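Local coordinates for protein glucose-6-phosphate isomerase (Plasmodium falciparum, PDB 3QKI) that probably interconverts alpha-D-glucose 6-phosphate and beta-D-fructose 6-phosphate, the isomerisation that forms the second step of glycolysis, at residues N332-D344 with F523-S535. Sequence-based numbering, arbitrary orientation. Where two conformers were deposited one is given.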
ATOM      1  N   ASN A 332      20.973  -1.543  19.960  1.00 13.51           N
ATOM      2  CA  ASN A 332      20.228  -0.702  19.024  1.00 13.25           C
ATOM      3  C   ASN A 332      18.731  -0.697  19.392  1.00 13.35           C
ATOM      4  O   ASN A 332      18.128   0.359  19.449  1.00 13.80           O
ATOM      5  CB  ASN A 332      20.453  -1.165  17.583  1.00 12.43           C
ATOM      6  CG  ASN A 332      21.783  -0.762  17.003  1.00 27.40           C
ATOM      7  OD1 ASN A 332      22.279   0.327  17.235  1.00 19.56           O
ATOM      8  ND2 ASN A 332      22.372  -1.629  16.206  1.00 18.64           N
ATOM      9  N   MET A 333      18.181  -1.860  19.734  1.00 10.44           N
ATOM     10  CA  MET A 333      16.793  -2.003  20.146  1.00  9.06           C
ATOM     11  C   MET A 333      16.482  -1.311  21.475  1.00 17.57           C
ATOM     12  O   MET A 333      15.360  -0.795  21.633  1.00 17.51           O
ATOM     13  CB  MET A 333      16.314  -3.441  20.041  1.00 10.93           C
ATOM     14  CG  MET A 333      16.277  -3.958  18.594  1.00 13.31           C
ATOM     15  SD  MET A 333      15.823  -2.715  17.329  1.00 17.76           S
ATOM     16  CE  MET A 333      14.064  -2.413  17.764  1.00 14.37           C
ATOM     17  N   ARG A 334      17.494  -1.230  22.393  1.00 14.56           N
ATOM     18  CA  ARG A 334      17.341  -0.533  23.665  0.50 14.19           C
ATOM     19  C   ARG A 334      17.163   0.964  23.365  1.00 16.43           C
ATOM     20  O   ARG A 334      16.299   1.604  23.961  1.00 14.53           O
ATOM     21  CB  ARG A 334      18.555  -0.803  24.574  0.50 13.78           C
ATOM     22  CG  ARG A 334      18.497  -0.145  25.948  0.50 20.32           C
ATOM     23  CD  ARG A 334      19.465  -0.789  26.931  0.50 17.05           C
ATOM     24  NE  ARG A 334      20.789  -0.998  26.348  0.50 22.64           N
ATOM     25  CZ  ARG A 334      21.576  -2.035  26.616  0.50 42.23           C
ATOM     26  NH1 ARG A 334      21.198  -2.956  27.498  0.50 33.52           N
ATOM     27  NH2 ARG A 334      22.759  -2.143  26.035  0.50 33.06           N
ATOM     28  N   ASN A 335      17.936   1.505  22.391  1.00 14.68           N
ATOM     29  CA  ASN A 335      17.821   2.906  21.987  1.00 14.32           C
ATOM     30  C   ASN A 335      16.441   3.185  21.376  1.00 17.11           C
ATOM     31  O   ASN A 335      15.894   4.262  21.612  1.00 14.38           O
ATOM     32  CB  ASN A 335      18.911   3.300  20.987  1.00 17.56           C
ATOM     33  CG  ASN A 335      20.246   3.459  21.656  1.00 42.53           C
ATOM     34  OD1 ASN A 335      20.342   3.708  22.867  1.00 32.72           O
ATOM     35  ND2 ASN A 335      21.310   3.274  20.900  1.00 36.31           N
ATOM     36  N   PHE A 336      15.909   2.231  20.565  1.00 12.45           N
ATOM     37  CA  PHE A 336      14.573   2.314  19.960  1.00 10.84           C
ATOM     38  C   PHE A 336      13.543   2.407  21.094  1.00 13.37           C
ATOM     39  O   PHE A 336      12.660   3.262  21.051  1.00 13.56           O
ATOM     40  CB  PHE A 336      14.280   1.094  19.090  1.00 13.18           C
ATOM     41  CG  PHE A 336      12.873   1.035  18.511  1.00 15.96           C
ATOM     42  CD1 PHE A 336      12.556   1.705  17.333  1.00 20.09           C
ATOM     43  CD2 PHE A 336      11.880   0.274  19.121  1.00 16.79           C
ATOM     44  CE1 PHE A 336      11.261   1.646  16.798  1.00 19.94           C
ATOM     45  CE2 PHE A 336      10.590   0.212  18.580  1.00 20.29           C
ATOM     46  CZ  PHE A 336      10.286   0.913  17.430  1.00 18.61           C
ATOM     47  N   LEU A 337      13.689   1.548  22.126  1.00 10.52           N
ATOM     48  CA  LEU A 337      12.792   1.541  23.300  1.00 11.22           C
ATOM     49  C   LEU A 337      12.839   2.848  24.055  1.00 15.21           C
ATOM     50  O   LEU A 337      11.788   3.327  24.467  1.00 14.05           O
ATOM     51  CB  LEU A 337      13.060   0.339  24.230  1.00 11.07           C
ATOM     52  CG  LEU A 337      12.682  -1.038  23.647  1.00 14.66           C
ATOM     53  CD1 LEU A 337      13.221  -2.182  24.534  1.00 15.45           C
ATOM     54  CD2 LEU A 337      11.186  -1.178  23.482  1.00 18.00           C
ATOM     55  N   ASN A 338      14.040   3.459  24.179  1.00 13.29           N
ATOM     56  CA  ASN A 338      14.218   4.752  24.846  1.00 13.18           C
ATOM     57  C   ASN A 338      13.469   5.843  24.104  1.00 18.40           C
ATOM     58  O   ASN A 338      12.864   6.705  24.741  1.00 18.37           O
ATOM     59  CB  ASN A 338      15.709   5.118  24.969  1.00 15.49           C
ATOM     60  CG  ASN A 338      16.470   4.215  25.902  1.00 51.00           C
ATOM     61  OD1 ASN A 338      15.902   3.379  26.614  1.00 42.10           O
ATOM     62  ND2 ASN A 338      17.787   4.356  25.911  1.00 50.27           N
ATOM     63  N   GLY A 339      13.484   5.773  22.770  1.00 15.62           N
ATOM     64  CA  GLY A 339      12.737   6.693  21.919  1.00 15.39           C
ATOM     65  C   GLY A 339      11.248   6.601  22.186  1.00 17.68           C
ATOM     66  O   GLY A 339      10.604   7.622  22.410  1.00 16.93           O
ATOM     67  N   CYS A 340      10.702   5.367  22.205  1.00 15.80           N
ATOM     68  CA  CYS A 340       9.292   5.087  22.493  1.00 14.93           C
ATOM     69  C   CYS A 340       8.939   5.678  23.848  1.00 17.13           C
ATOM     70  O   CYS A 340       7.918   6.362  23.992  1.00 13.95           O
ATOM     71  CB  CYS A 340       9.012   3.586  22.475  1.00 14.29           C
ATOM     72  SG  CYS A 340       9.244   2.802  20.859  1.00 18.05           S
ATOM     73  N   HIS A 341       9.800   5.401  24.846  1.00 14.22           N
ATOM     74  CA  HIS A 341       9.604   5.844  26.217  1.00 13.44           C
ATOM     75  C   HIS A 341       9.560   7.362  26.361  1.00 16.76           C
ATOM     76  O   HIS A 341       8.647   7.877  27.015  1.00 15.77           O
ATOM     77  CB  HIS A 341      10.653   5.230  27.153  1.00 13.78           C
ATOM     78  CG  HIS A 341      10.478   5.665  28.580  1.00 17.14           C
ATOM     79  ND1 HIS A 341       9.353   5.317  29.308  1.00 19.02           N
ATOM     80  CD2 HIS A 341      11.278   6.431  29.354  1.00 19.12           C
ATOM     81  CE1 HIS A 341       9.523   5.846  30.506  1.00 19.20           C
ATOM     82  NE2 HIS A 341      10.674   6.511  30.585  1.00 19.38           N
ATOM     83  N   ASP A 342      10.512   8.086  25.730  1.00 14.69           N
ATOM     84  CA  ASP A 342      10.556   9.547  25.798  1.00 14.87           C
ATOM     85  C   ASP A 342       9.335  10.197  25.173  1.00 19.23           C
ATOM     86  O   ASP A 342       8.820  11.170  25.725  1.00 19.49           O
ATOM     87  CB  ASP A 342      11.863  10.096  25.209  1.00 16.93           C
ATOM     88  CG  ASP A 342      13.068   9.843  26.098  1.00 25.15           C
ATOM     89  OD1 ASP A 342      12.868   9.488  27.288  1.00 26.33           O
ATOM     90  OD2 ASP A 342      14.202   9.999  25.610  1.00 21.05           O
ATOM     91  N   MET A 343       8.825   9.631  24.068  1.00 14.94           N
ATOM     92  CA  MET A 343       7.588  10.132  23.458  1.00 13.00           C
ATOM     93  C   MET A 343       6.370   9.775  24.356  1.00 15.32           C
ATOM     94  O   MET A 343       5.476  10.602  24.489  1.00 14.84           O
ATOM     95  CB  MET A 343       7.417   9.604  22.022  1.00 14.27           C
ATOM     96  CG  MET A 343       6.136  10.098  21.317  1.00 16.00           C
ATOM     97  SD  MET A 343       5.956  11.904  21.215  1.00 17.82           S
ATOM     98  CE  MET A 343       7.156  12.248  19.994  1.00 15.84           C
ATOM     99  N   ASP A 344       6.353   8.568  24.997  1.00 14.24           N
ATOM    100  CA  ASP A 344       5.293   8.179  25.930  1.00 12.95           C
ATOM    101  C   ASP A 344       5.199   9.209  27.074  1.00 16.37           C
ATOM    102  O   ASP A 344       4.092   9.653  27.409  1.00 13.62           O
ATOM    103  CB  ASP A 344       5.539   6.796  26.552  1.00 13.43           C
ATOM    104  CG  ASP A 344       5.391   5.614  25.614  1.00 20.72           C
ATOM    105  OD1 ASP A 344       4.830   5.792  24.498  1.00 18.78           O
ATOM    106  OD2 ASP A 344       5.909   4.527  25.952  1.00 17.87           O
ATOM    107  N   PHE A 523      17.852   4.674  15.467  1.00 15.10           N
ATOM    108  CA  PHE A 523      17.004   3.808  16.304  1.00 14.48           C
ATOM    109  C   PHE A 523      16.115   4.581  17.285  1.00 18.81           C
ATOM    110  O   PHE A 523      14.928   4.275  17.415  1.00 19.13           O
ATOM    111  CB  PHE A 523      17.835   2.725  17.010  1.00 14.66           C
ATOM    112  CG  PHE A 523      18.284   1.641  16.064  1.00 13.87           C
ATOM    113  CD1 PHE A 523      17.478   0.541  15.810  1.00 15.25           C
ATOM    114  CD2 PHE A 523      19.519   1.724  15.418  1.00 13.83           C
ATOM    115  CE1 PHE A 523      17.881  -0.451  14.900  1.00 15.07           C
ATOM    116  CE2 PHE A 523      19.931   0.723  14.529  1.00 15.67           C
ATOM    117  CZ  PHE A 523      19.111  -0.361  14.277  1.00 13.36           C
ATOM    118  N   TYR A 524      16.684   5.602  17.947  1.00 14.32           N
ATOM    119  CA  TYR A 524      15.977   6.431  18.902  1.00 13.04           C
ATOM    120  C   TYR A 524      14.796   7.171  18.223  1.00 14.49           C
ATOM    121  O   TYR A 524      13.673   7.130  18.725  1.00 12.93           O
ATOM    122  CB  TYR A 524      16.964   7.416  19.556  1.00 14.08           C
ATOM    123  CG  TYR A 524      16.300   8.355  20.531  1.00 14.47           C
ATOM    124  CD1 TYR A 524      15.895   9.625  20.136  1.00 16.55           C
ATOM    125  CD2 TYR A 524      16.086   7.980  21.860  1.00 15.44           C
ATOM    126  CE1 TYR A 524      15.303  10.508  21.040  1.00 16.69           C
ATOM    127  CE2 TYR A 524      15.477   8.846  22.765  1.00 16.03           C
ATOM    128  CZ  TYR A 524      15.065  10.099  22.342  1.00 20.06           C
ATOM    129  OH  TYR A 524      14.422  10.951  23.199  1.00 19.19           O
ATOM    130  N   THR A 525      15.072   7.853  17.094  1.00 11.55           N
ATOM    131  CA  THR A 525      14.075   8.593  16.328  0.50 11.27           C
ATOM    132  C   THR A 525      12.971   7.658  15.784  1.00 14.46           C
ATOM    133  O   THR A 525      11.819   8.066  15.704  1.00 13.69           O
ATOM    134  CB  THR A 525      14.792   9.432  15.259  0.50 16.24           C
ATOM    135  OG1 THR A 525      15.737  10.302  15.899  0.50 19.91           O
ATOM    136  CG2 THR A 525      13.853  10.241  14.429  0.50  9.15           C
ATOM    137  N   CYS A 526      13.330   6.419  15.390  1.00 11.40           N
ATOM    138  CA  CYS A 526      12.323   5.475  14.886  1.00 12.05           C
ATOM    139  C   CYS A 526      11.340   5.124  16.024  1.00 14.95           C
ATOM    140  O   CYS A 526      10.148   4.933  15.773  1.00 14.68           O
ATOM    141  CB  CYS A 526      12.976   4.230  14.294  1.00 11.84           C
ATOM    142  SG  CYS A 526      11.882   3.263  13.220  1.00 15.71           S
ATOM    143  N   GLY A 527      11.847   5.097  17.257  1.00 11.05           N
ATOM    144  CA  GLY A 527      11.061   4.882  18.468  1.00 11.30           C
ATOM    145  C   GLY A 527      10.140   6.071  18.713  1.00 16.28           C
ATOM    146  O   GLY A 527       8.944   5.886  18.988  1.00 15.10           O
ATOM    147  N   LEU A 528      10.674   7.316  18.557  1.00 13.41           N
ATOM    148  CA  LEU A 528       9.861   8.534  18.684  1.00 13.92           C
ATOM    149  C   LEU A 528       8.682   8.484  17.682  1.00 15.94           C
ATOM    150  O   LEU A 528       7.560   8.801  18.066  1.00 14.93           O
ATOM    151  CB  LEU A 528      10.686   9.795  18.374  1.00 14.12           C
ATOM    152  CG  LEU A 528      11.744  10.254  19.349  1.00 18.46           C
ATOM    153  CD1 LEU A 528      12.444  11.473  18.788  1.00 18.33           C
ATOM    154  CD2 LEU A 528      11.145  10.574  20.744  1.00 18.57           C
ATOM    155  N   LEU A 529       8.956   8.090  16.414  1.00 12.21           N
ATOM    156  CA  LEU A 529       7.953   7.996  15.342  1.00 12.50           C
ATOM    157  C   LEU A 529       6.862   6.947  15.664  1.00 12.74           C
ATOM    158  O   LEU A 529       5.685   7.237  15.500  1.00 12.51           O
ATOM    159  CB  LEU A 529       8.618   7.743  13.969  1.00 12.27           C
ATOM    160  CG  LEU A 529       7.703   7.652  12.737  1.00 16.59           C
ATOM    161  CD1 LEU A 529       6.968   8.963  12.476  1.00 17.28           C
ATOM    162  CD2 LEU A 529       8.506   7.247  11.493  1.00 14.40           C
ATOM    163  N   LEU A 530       7.252   5.754  16.118  1.00 12.09           N
ATOM    164  CA  LEU A 530       6.293   4.714  16.483  1.00 12.26           C
ATOM    165  C   LEU A 530       5.383   5.176  17.610  1.00 15.32           C
ATOM    166  O   LEU A 530       4.159   5.086  17.484  1.00 14.20           O
ATOM    167  CB  LEU A 530       6.983   3.394  16.902  1.00 13.03           C
ATOM    168  CG  LEU A 530       6.031   2.336  17.482  1.00 17.27           C
ATOM    169  CD1 LEU A 530       5.149   1.735  16.410  1.00 18.94           C
ATOM    170  CD2 LEU A 530       6.748   1.337  18.307  1.00 18.32           C
ATOM    171  N   SER A 531       5.978   5.687  18.701  1.00 13.41           N
ATOM    172  CA  SER A 531       5.204   6.107  19.865  1.00 12.76           C
ATOM    173  C   SER A 531       4.295   7.286  19.529  1.00 14.73           C
ATOM    174  O   SER A 531       3.188   7.345  20.035  1.00 14.00           O
ATOM    175  CB  SER A 531       6.108   6.398  21.057  1.00 13.45           C
ATOM    176  OG  SER A 531       5.367   7.023  22.098  1.00 17.88           O
ATOM    177  N   LEU A 532       4.744   8.196  18.661  1.00 13.29           N
ATOM    178  CA  LEU A 532       3.969   9.349  18.236  1.00 11.84           C
ATOM    179  C   LEU A 532       2.620   8.883  17.653  1.00 15.02           C
ATOM    180  O   LEU A 532       1.586   9.418  18.034  1.00 13.95           O
ATOM    181  CB  LEU A 532       4.772  10.187  17.205  1.00 12.35           C
ATOM    182  CG  LEU A 532       4.027  11.334  16.505  1.00 17.15           C
ATOM    183  CD1 LEU A 532       3.500  12.324  17.503  1.00 17.05           C
ATOM    184  CD2 LEU A 532       4.919  12.025  15.467  1.00 20.27           C
ATOM    185  N   TYR A 533       2.635   7.879  16.762  1.00 13.09           N
ATOM    186  CA  TYR A 533       1.422   7.349  16.142  1.00 12.88           C
ATOM    187  C   TYR A 533       0.605   6.474  17.095  1.00 14.85           C
ATOM    188  O   TYR A 533      -0.630   6.593  17.107  1.00 14.52           O
ATOM    189  CB  TYR A 533       1.721   6.657  14.789  1.00 13.56           C
ATOM    190  CG  TYR A 533       1.808   7.669  13.671  1.00 14.67           C
ATOM    191  CD1 TYR A 533       2.962   8.435  13.483  1.00 14.14           C
ATOM    192  CD2 TYR A 533       0.701   7.951  12.872  1.00 15.65           C
ATOM    193  CE1 TYR A 533       3.017   9.440  12.513  1.00 13.59           C
ATOM    194  CE2 TYR A 533       0.749   8.954  11.896  1.00 15.51           C
ATOM    195  CZ  TYR A 533       1.913   9.683  11.710  1.00 19.91           C
ATOM    196  OH  TYR A 533       1.972  10.667  10.744  1.00 18.01           O
ATOM    197  N   GLU A 534       1.274   5.654  17.937  1.00 10.46           N
ATOM    198  CA  GLU A 534       0.537   4.841  18.934  1.00 11.69           C
ATOM    199  C   GLU A 534      -0.193   5.802  19.906  1.00 14.96           C
ATOM    200  O   GLU A 534      -1.379   5.618  20.180  1.00 15.81           O
ATOM    201  CB  GLU A 534       1.483   3.917  19.734  1.00 13.47           C
ATOM    202  CG  GLU A 534       2.060   2.739  18.955  1.00 22.24           C
ATOM    203  CD  GLU A 534       2.901   1.785  19.791  1.00 30.99           C
ATOM    204  OE1 GLU A 534       3.246   2.137  20.945  1.00 19.69           O
ATOM    205  OE2 GLU A 534       3.181   0.662  19.312  1.00 15.32           O
ATOM    206  N   SER A 535       0.495   6.872  20.334  1.00 12.62           N
ATOM    207  CA  SER A 535      -0.083   7.893  21.219  1.00 12.07           C
ATOM    208  C   SER A 535      -1.228   8.631  20.518  1.00 15.94           C
ATOM    209  O   SER A 535      -2.288   8.792  21.114  1.00 16.39           O
ATOM    210  CB  SER A 535       0.983   8.877  21.678  1.00 13.86           C
ATOM    211  OG  SER A 535       2.044   8.220  22.343  1.00 17.59           O
TER
HETATM  212  O   HOH W   1       2.160   6.276  24.203  1.00 16.87           O
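G339 and G527 meet with their CA atoms 4.2 Å apart, and their missing side chains let the two helices approach to an axial distance of 6.4 Å. The backbones touch directly: G339 CA lies 3.4 Å from Y524 O and G527 CA 3.4 Å from F336 O, a reciprocal pair of CA-H...O contacts, with F336 CA to F523 O and Y524 CA to N335 O adding two more. Each glycine also supplies a CH-pi contact, G527 CA over a face of the F336 ring and G339 CA over a face of the Y524 ring. Both rings reach the opposite helix because CG is anti to the backbone N (chi1 175° in F336), and each fills a knobs-into-holes socket, that of F336 formed by F523, C526, G527 and L530. The helices run in the same general direction and cross at -40°, a close right-handed crossing that resembles the GASright packing of membrane helices; it joins helix 330-349 to helix 523-543, which follows strand 513-518 of the mixed sheet, inside the phosphoglucose isomerase fold. Toward the N-terminal ends, N332 lays its amide almost flat on the F523 ring, planes 7° apart, with CB over the ring centre, while M333 SD makes an oblique Met-aromatic contact. Two hydroxyls add polar ties: Y524 OH donates to the anti lone pair of D342 OD2 (2.6 Å), and S531 OG donates to D344 OD1 (2.8 Å) from above the carboxylate plane. A water bridges D344 OD1 and S535 OG. Farther out, R117 forms salt bridges with both D344 and E534, and N332 ND2 is held by F328 O and E196.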